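Local coordinates for protein DNA ligase (Archaeoglobus fulgidus, PDB 3GDE) that probably seals nicks in double-stranded DNA during replication, recombination and repair, using ATP and passing through a covalent enzyme-AMP intermediate, at residues Pro499-Gln511 with Leu522-Val536. Numbering follows the deposited sequence.
With PO4 (phosphate ion), chain D.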
loop_
_atom_site.group_PDB
_atom_site.type_symbol
_atom_site.label_atom_id
_atom_site.label_comp_id
_atom_site.label_asym_id
_atom_site.label_seq_id
_atom_site.Cartn_x
_atom_site.Cartn_y
_atom_site.Cartn_z
ATOM N N PRO A 499 -3.809 -12.654 -5.446
ATOM C CA PRO A 499 -2.880 -11.850 -4.640
ATOM C C PRO A 499 -3.627 -10.940 -3.656
ATOM O O PRO A 499 -4.518 -10.194 -4.057
ATOM C CB PRO A 499 -2.106 -11.034 -5.683
ATOM C CG PRO A 499 -2.862 -11.190 -6.973
ATOM C CD PRO A 499 -3.608 -12.472 -6.893
ATOM N N LYS A 500 -3.274 -11.028 -2.378
ATOM C CA LYS A 500 -4.064 -10.415 -1.316
ATOM C C LYS A 500 -3.210 -10.197 -0.059
ATOM O O LYS A 500 -3.074 -9.083 0.442
ATOM C CB LYS A 500 -5.255 -11.327 -0.993
ATOM C CG LYS A 500 -6.570 -10.633 -0.728
ATOM C CD LYS A 500 -6.831 -10.439 0.732
ATOM C CE LYS A 500 -8.308 -10.613 1.033
ATOM N NZ LYS A 500 -8.751 -9.694 2.119
ATOM N N TYR A 501 -2.611 -11.273 0.425
ATOM C CA TYR A 501 -1.918 -11.232 1.706
ATOM C C TYR A 501 -0.421 -11.035 1.541
ATOM O O TYR A 501 0.180 -11.496 0.570
ATOM C CB TYR A 501 -2.258 -12.475 2.535
ATOM C CG TYR A 501 -3.729 -12.541 2.903
ATOM C CD1 TYR A 501 -4.558 -13.538 2.378
ATOM C CD2 TYR A 501 -4.299 -11.581 3.747
ATOM C CE1 TYR A 501 -5.909 -13.594 2.694
ATOM C CE2 TYR A 501 -5.656 -11.620 4.078
ATOM C CZ TYR A 501 -6.458 -12.632 3.547
ATOM O OH TYR A 501 -7.809 -12.689 3.879
ATOM N N VAL A 502 0.164 -10.312 2.487
ATOM C CA VAL A 502 1.588 -10.006 2.461
ATOM C C VAL A 502 2.254 -10.601 3.713
ATOM O O VAL A 502 1.769 -10.406 4.829
ATOM C CB VAL A 502 1.811 -8.453 2.377
ATOM C CG1 VAL A 502 3.267 -8.076 2.633
ATOM C CG2 VAL A 502 1.328 -7.914 1.018
ATOM N N PHE A 503 3.348 -11.338 3.518
ATOM C CA PHE A 503 4.133 -11.872 4.641
ATOM C C PHE A 503 5.371 -11.017 4.858
ATOM O O PHE A 503 5.984 -10.574 3.891
ATOM C CB PHE A 503 4.637 -13.296 4.356
ATOM C CG PHE A 503 3.585 -14.368 4.417
ATOM C CD1 PHE A 503 2.293 -14.102 4.860
ATOM C CD2 PHE A 503 3.911 -15.677 4.043
ATOM C CE1 PHE A 503 1.339 -15.103 4.914
ATOM C CE2 PHE A 503 2.965 -16.694 4.102
ATOM C CZ PHE A 503 1.673 -16.408 4.534
ATOM N N GLU A 504 5.745 -10.789 6.115
ATOM C CA GLU A 504 7.105 -10.338 6.423
ATOM C C GLU A 504 8.047 -11.552 6.422
ATOM O O GLU A 504 7.819 -12.532 7.144
ATOM C CB GLU A 504 7.181 -9.595 7.756
ATOM C CG GLU A 504 8.585 -9.015 8.033
ATOM C CD GLU A 504 8.692 -8.236 9.326
ATOM O OE1 GLU A 504 7.642 -7.906 9.933
ATOM O OE2 GLU A 504 9.845 -7.930 9.731
ATOM N N VAL A 505 9.098 -11.467 5.610
ATOM C CA VAL A 505 10.002 -12.579 5.346
ATOM C C VAL A 505 11.453 -12.165 5.619
ATOM O O VAL A 505 11.922 -11.136 5.110
ATOM C CB VAL A 505 9.880 -13.055 3.874
ATOM C CG1 VAL A 505 10.818 -14.218 3.586
ATOM C CG2 VAL A 505 8.446 -13.450 3.549
ATOM N N ALA A 506 12.148 -12.971 6.427
ATOM C CA ALA A 506 13.588 -12.835 6.617
ATOM C C ALA A 506 14.319 -13.781 5.663
ATOM O O ALA A 506 13.742 -14.740 5.157
ATOM C CB ALA A 506 13.968 -13.133 8.065
ATOM N N TYR A 507 15.599 -13.523 5.433
ATOM C CA TYR A 507 16.390 -14.340 4.524
ATOM C C TYR A 507 17.865 -14.263 4.908
ATOM O O TYR A 507 18.274 -13.342 5.618
ATOM C CB TYR A 507 16.191 -13.849 3.080
ATOM C CG TYR A 507 16.584 -12.403 2.878
ATOM C CD1 TYR A 507 17.839 -12.072 2.380
ATOM C CD2 TYR A 507 15.699 -11.365 3.194
ATOM C CE1 TYR A 507 18.217 -10.746 2.204
ATOM C CE2 TYR A 507 16.070 -10.020 3.020
ATOM C CZ TYR A 507 17.333 -9.724 2.524
ATOM O OH TYR A 507 17.721 -8.406 2.339
ATOM N N GLN A 508 18.660 -15.222 4.435
ATOM C CA GLN A 508 20.121 -15.164 4.604
ATOM C C GLN A 508 20.787 -14.396 3.462
ATOM O O GLN A 508 21.716 -13.611 3.685
ATOM C CB GLN A 508 20.731 -16.568 4.726
ATOM C CG GLN A 508 20.456 -17.267 6.068
ATOM C CD GLN A 508 20.828 -16.421 7.274
ATOM O OE1 GLN A 508 21.941 -15.900 7.361
ATOM N NE2 GLN A 508 19.888 -16.269 8.206
ATOM N N GLU A 509 20.297 -14.625 2.246
ATOM C CA GLU A 509 20.888 -14.050 1.047
ATOM C C GLU A 509 19.874 -13.930 -0.093
ATOM O O GLU A 509 18.954 -14.733 -0.197
ATOM C CB GLU A 509 22.082 -14.905 0.602
ATOM C CG GLU A 509 22.990 -14.218 -0.411
ATOM C CD GLU A 509 24.187 -15.069 -0.838
ATOM O OE1 GLU A 509 24.094 -16.328 -0.848
ATOM O OE2 GLU A 509 25.227 -14.453 -1.178
ATOM N N ILE A 510 20.035 -12.904 -0.920
ATOM C CA ILE A 510 19.374 -12.844 -2.223
ATOM C C ILE A 510 20.412 -13.269 -3.270
ATOM O O ILE A 510 21.486 -12.675 -3.347
ATOM C CB ILE A 510 18.829 -11.422 -2.562
ATOM C CG1 ILE A 510 17.831 -10.948 -1.503
ATOM C CG2 ILE A 510 18.167 -11.412 -3.942
ATOM C CD1 ILE A 510 17.670 -9.433 -1.431
ATOM N N GLN A 511 20.108 -14.310 -4.043
ATOM C CA GLN A 511 20.963 -14.684 -5.175
ATOM C C GLN A 511 20.315 -14.279 -6.496
ATOM O O GLN A 511 19.093 -14.182 -6.587
ATOM C CB GLN A 511 21.239 -16.193 -5.236
ATOM C CG GLN A 511 20.918 -17.034 -4.008
ATOM C CD GLN A 511 20.779 -18.527 -4.349
ATOM O OE1 GLN A 511 21.033 -19.400 -3.510
ATOM N NE2 GLN A 511 20.375 -18.822 -5.591
ATOM N N LEU A 522 15.444 -16.001 -2.984
ATOM C CA LEU A 522 15.816 -15.904 -1.579
ATOM C C LEU A 522 16.452 -17.215 -1.115
ATOM O O LEU A 522 15.917 -18.311 -1.359
ATOM C CB LEU A 522 14.610 -15.554 -0.703
ATOM C CG LEU A 522 13.834 -14.263 -0.993
ATOM C CD1 LEU A 522 12.716 -14.106 0.025
ATOM C CD2 LEU A 522 14.739 -13.038 -0.979
ATOM N N ARG A 523 17.609 -17.081 -0.467
ATOM C CA ARG A 523 18.311 -18.190 0.167
ATOM C C ARG A 523 17.930 -18.194 1.652
ATOM O O ARG A 523 18.098 -17.194 2.352
ATOM C CB ARG A 523 19.821 -18.018 -0.038
ATOM C CG ARG A 523 20.716 -19.110 0.530
ATOM C CD ARG A 523 20.980 -20.257 -0.469
ATOM N NE ARG A 523 21.744 -21.341 0.151
ATOM C CZ ARG A 523 21.678 -22.629 -0.190
ATOM N NH1 ARG A 523 20.873 -23.040 -1.166
ATOM N NH2 ARG A 523 22.426 -23.520 0.464
ATOM N N PHE A 524 17.382 -19.316 2.108
ATOM C CA PHE A 524 16.879 -19.493 3.485
ATOM C C PHE A 524 15.840 -18.458 3.932
ATOM O O PHE A 524 16.011 -17.813 4.974
ATOM C CB PHE A 524 18.027 -19.642 4.510
ATOM C CG PHE A 524 19.028 -20.691 4.130
ATOM C CD1 PHE A 524 20.316 -20.336 3.757
ATOM C CD2 PHE A 524 18.671 -22.031 4.100
ATOM C CE1 PHE A 524 21.245 -21.311 3.379
ATOM C CE2 PHE A 524 19.591 -23.006 3.722
ATOM C CZ PHE A 524 20.878 -22.641 3.366
ATOM N N PRO A 525 14.733 -18.334 3.167
ATOM C CA PRO A 525 13.653 -17.445 3.575
ATOM C C PRO A 525 12.985 -18.003 4.833
ATOM O O PRO A 525 12.911 -19.219 5.018
ATOM C CB PRO A 525 12.693 -17.486 2.380
ATOM C CG PRO A 525 12.933 -18.807 1.762
ATOM C CD PRO A 525 14.405 -19.052 1.918
ATOM N N ARG A 526 12.521 -17.119 5.704
ATOM C CA ARG A 526 11.964 -17.557 6.972
ATOM C C ARG A 526 10.821 -16.633 7.323
ATOM O O ARG A 526 10.974 -15.417 7.289
ATOM C CB ARG A 526 13.050 -17.564 8.075
ATOM C CG ARG A 526 12.553 -17.928 9.483
ATOM C CD ARG A 526 13.719 -18.160 10.479
ATOM N NE ARG A 526 14.334 -19.473 10.276
ATOM C CZ ARG A 526 13.891 -20.604 10.820
ATOM N NH1 ARG A 526 12.832 -20.594 11.626
ATOM N NH2 ARG A 526 14.505 -21.754 10.549
ATOM N N PHE A 527 9.680 -17.223 7.663
ATOM C CA PHE A 527 8.476 -16.471 7.979
ATOM C C PHE A 527 8.632 -15.752 9.309
ATOM O O PHE A 527 8.994 -16.363 10.311
ATOM C CB PHE A 527 7.267 -17.411 7.993
ATOM C CG PHE A 527 5.949 -16.740 8.359
ATOM C CD1 PHE A 527 5.253 -15.962 7.423
ATOM C CD2 PHE A 527 5.388 -16.925 9.622
ATOM C CE1 PHE A 527 4.042 -15.356 7.761
ATOM C CE2 PHE A 527 4.166 -16.327 9.964
ATOM C CZ PHE A 527 3.491 -15.552 9.028
ATOM N N VAL A 528 8.376 -14.447 9.300
ATOM C CA VAL A 528 8.356 -13.644 10.517
ATOM C C VAL A 528 6.908 -13.460 11.007
ATOM O O VAL A 528 6.564 -13.899 12.105
ATOM C CB VAL A 528 9.070 -12.284 10.304
ATOM C CG1 VAL A 528 9.159 -11.504 11.610
ATOM C CG2 VAL A 528 10.478 -12.501 9.714
ATOM N N ARG A 529 6.068 -12.824 10.181
ATOM C CA ARG A 529 4.642 -12.654 10.465
ATOM C C ARG A 529 3.828 -12.242 9.236
ATOM O O ARG A 529 4.374 -11.751 8.238
ATOM C CB ARG A 529 4.427 -11.617 11.568
ATOM C CG ARG A 529 4.868 -10.212 11.202
ATOM C CD ARG A 529 4.860 -9.336 12.441
ATOM N NE ARG A 529 6.168 -8.720 12.615
ATOM C CZ ARG A 529 7.099 -9.121 13.480
ATOM N NH1 ARG A 529 6.891 -10.130 14.312
ATOM N NH2 ARG A 529 8.246 -8.480 13.517
ATOM N N LEU A 530 2.511 -12.419 9.342
ATOM C CA LEU A 530 1.565 -11.903 8.366
ATOM C C LEU A 530 1.479 -10.386 8.523
ATOM O O LEU A 530 1.335 -9.894 9.630
ATOM C CB LEU A 530 0.178 -12.533 8.598
ATOM C CG LEU A 530 -1.051 -12.086 7.791
ATOM C CD1 LEU A 530 -0.998 -12.556 6.325
ATOM C CD2 LEU A 530 -2.306 -12.613 8.461
ATOM N N ARG A 531 1.558 -9.646 7.422
ATOM C CA ARG A 531 1.415 -8.194 7.506
ATOM C C ARG A 531 0.051 -7.711 7.000
ATOM O O ARG A 531 -0.129 -7.415 5.822
ATOM C CB ARG A 531 2.591 -7.471 6.830
ATOM C CG ARG A 531 3.950 -7.776 7.483
ATOM C CD ARG A 531 4.058 -7.210 8.918
ATOM N NE ARG A 531 4.054 -5.749 8.915
ATOM C CZ ARG A 531 5.141 -4.983 8.832
ATOM N NH1 ARG A 531 6.356 -5.527 8.786
ATOM N NH2 ARG A 531 5.005 -3.664 8.821
ATOM N N ASP A 532 -0.908 -7.646 7.917
ATOM C CA ASP A 532 -2.237 -7.107 7.609
ATOM C C ASP A 532 -2.199 -5.610 7.320
ATOM O O ASP A 532 -3.056 -5.097 6.606
ATOM C CB ASP A 532 -3.221 -7.387 8.752
ATOM C CG ASP A 532 -3.706 -8.827 8.760
ATOM O OD1 ASP A 532 -3.815 -9.428 7.662
ATOM O OD2 ASP A 532 -3.992 -9.348 9.868
ATOM N N ASP A 533 -1.200 -4.924 7.874
ATOM C CA ASP A 533 -1.006 -3.492 7.635
ATOM C C ASP A 533 -0.569 -3.178 6.189
ATOM O O ASP A 533 -0.399 -2.006 5.827
ATOM C CB ASP A 533 0.002 -2.911 8.647
ATOM C CG ASP A 533 1.365 -3.601 8.594
ATOM O OD1 ASP A 533 1.409 -4.850 8.680
ATOM O OD2 ASP A 533 2.400 -2.892 8.477
ATOM N N LYS A 534 -0.389 -4.223 5.379
ATOM C CA LYS A 534 0.158 -4.084 4.029
ATOM C C LYS A 534 -0.716 -4.745 2.955
ATOM O O LYS A 534 -0.966 -5.956 3.003
ATOM C CB LYS A 534 1.588 -4.646 3.954
ATOM C CG LYS A 534 2.585 -3.951 4.847
ATOM C CD LYS A 534 3.989 -4.323 4.479
ATOM C CE LYS A 534 5.003 -3.500 5.249
ATOM N NZ LYS A 534 6.401 -3.957 4.969
ATOM N N ASP A 535 -1.168 -3.934 1.996
ATOM C CA ASP A 535 -1.841 -4.423 0.785
ATOM C C ASP A 535 -0.792 -4.895 -0.226
ATOM O O ASP A 535 0.392 -4.592 -0.064
ATOM C CB ASP A 535 -2.672 -3.301 0.150
ATOM C CG ASP A 535 -3.949 -3.007 0.903
ATOM O OD1 ASP A 535 -4.501 -3.919 1.564
ATOM O OD2 ASP A 535 -4.421 -1.852 0.813
ATOM N N VAL A 536 -1.215 -5.597 -1.276
ATOM C CA VAL A 536 -0.261 -6.115 -2.275
ATOM C C VAL A 536 0.522 -5.010 -2.976
ATOM O O VAL A 536 1.663 -5.224 -3.372
ATOM C CB VAL A 536 -0.872 -7.111 -3.335
ATOM C CG1 VAL A 536 -2.185 -7.670 -2.885
ATOM C CG2 VAL A 536 -1.001 -6.471 -4.728
HETATM P P PO4 D . 8.470 -2.494 7.808
HETATM O O1 PO4 D . 7.308 -1.984 8.627
HETATM O O2 PO4 D . 9.751 -1.871 8.317
HETATM O O3 PO4 D . 8.574 -3.997 7.958
HETATM O O4 PO4 D . 8.260 -2.120 6.356
HETATM O O HOH W 1 -4.123 -6.551 -0.794
HETATM O O HOH W 2 -1.679 -8.790 4.169
#
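Glu504 OE1 is shared by two arginines of segment 522-536: Arg531 NH1 meets it at 2.9 Å from above the carboxylate plane, and Arg529 NE adds a weak bond of 3.2 Å. Glu504 and Arg529 point to the same face of the antiparallel pair 502-506 with 526-530, in the C-terminal OB-fold domain, and Arg531 joins them. A classic beta bulge sets Val528 and Arg529 both opposite Glu504, whose backbone N bonds Arg529 O at 2.7 Å while its O accepts Val528 N. CG of Glu504 lies anti to the backbone N (chi1 -175°), bringing the extended chain to the arginines; OE2 hydrogen-bonds Thr427 OG1. Arg531 grips Asp533 side-on, NE to OD1 and NH2 to OD2, each oxygen using its syn lone pair. The outer nitrogens of Arg531 and Lys534 NZ hold a phosphate ion, probably from the crystallisation liquor; Lys534, paired with Asp429, has its side chain about 6 Å from that of Arg272, predicted to bind ATP. A leucine in place of Arg531 would probably leave Asp533 without this mate, Glu504 OE1 with the weak Arg529 bond as its remaining arginine contact, and the phosphate less firmly held. On the opposite, apolar face the edge of Phe527 stands against the face of Phe503, planes at 74°. Phe527 CE1 sits 3.5 Å from Phe503 CG, and Leu530 CD1 meets the ring edge at Phe503 CE1, 3.7 Å away.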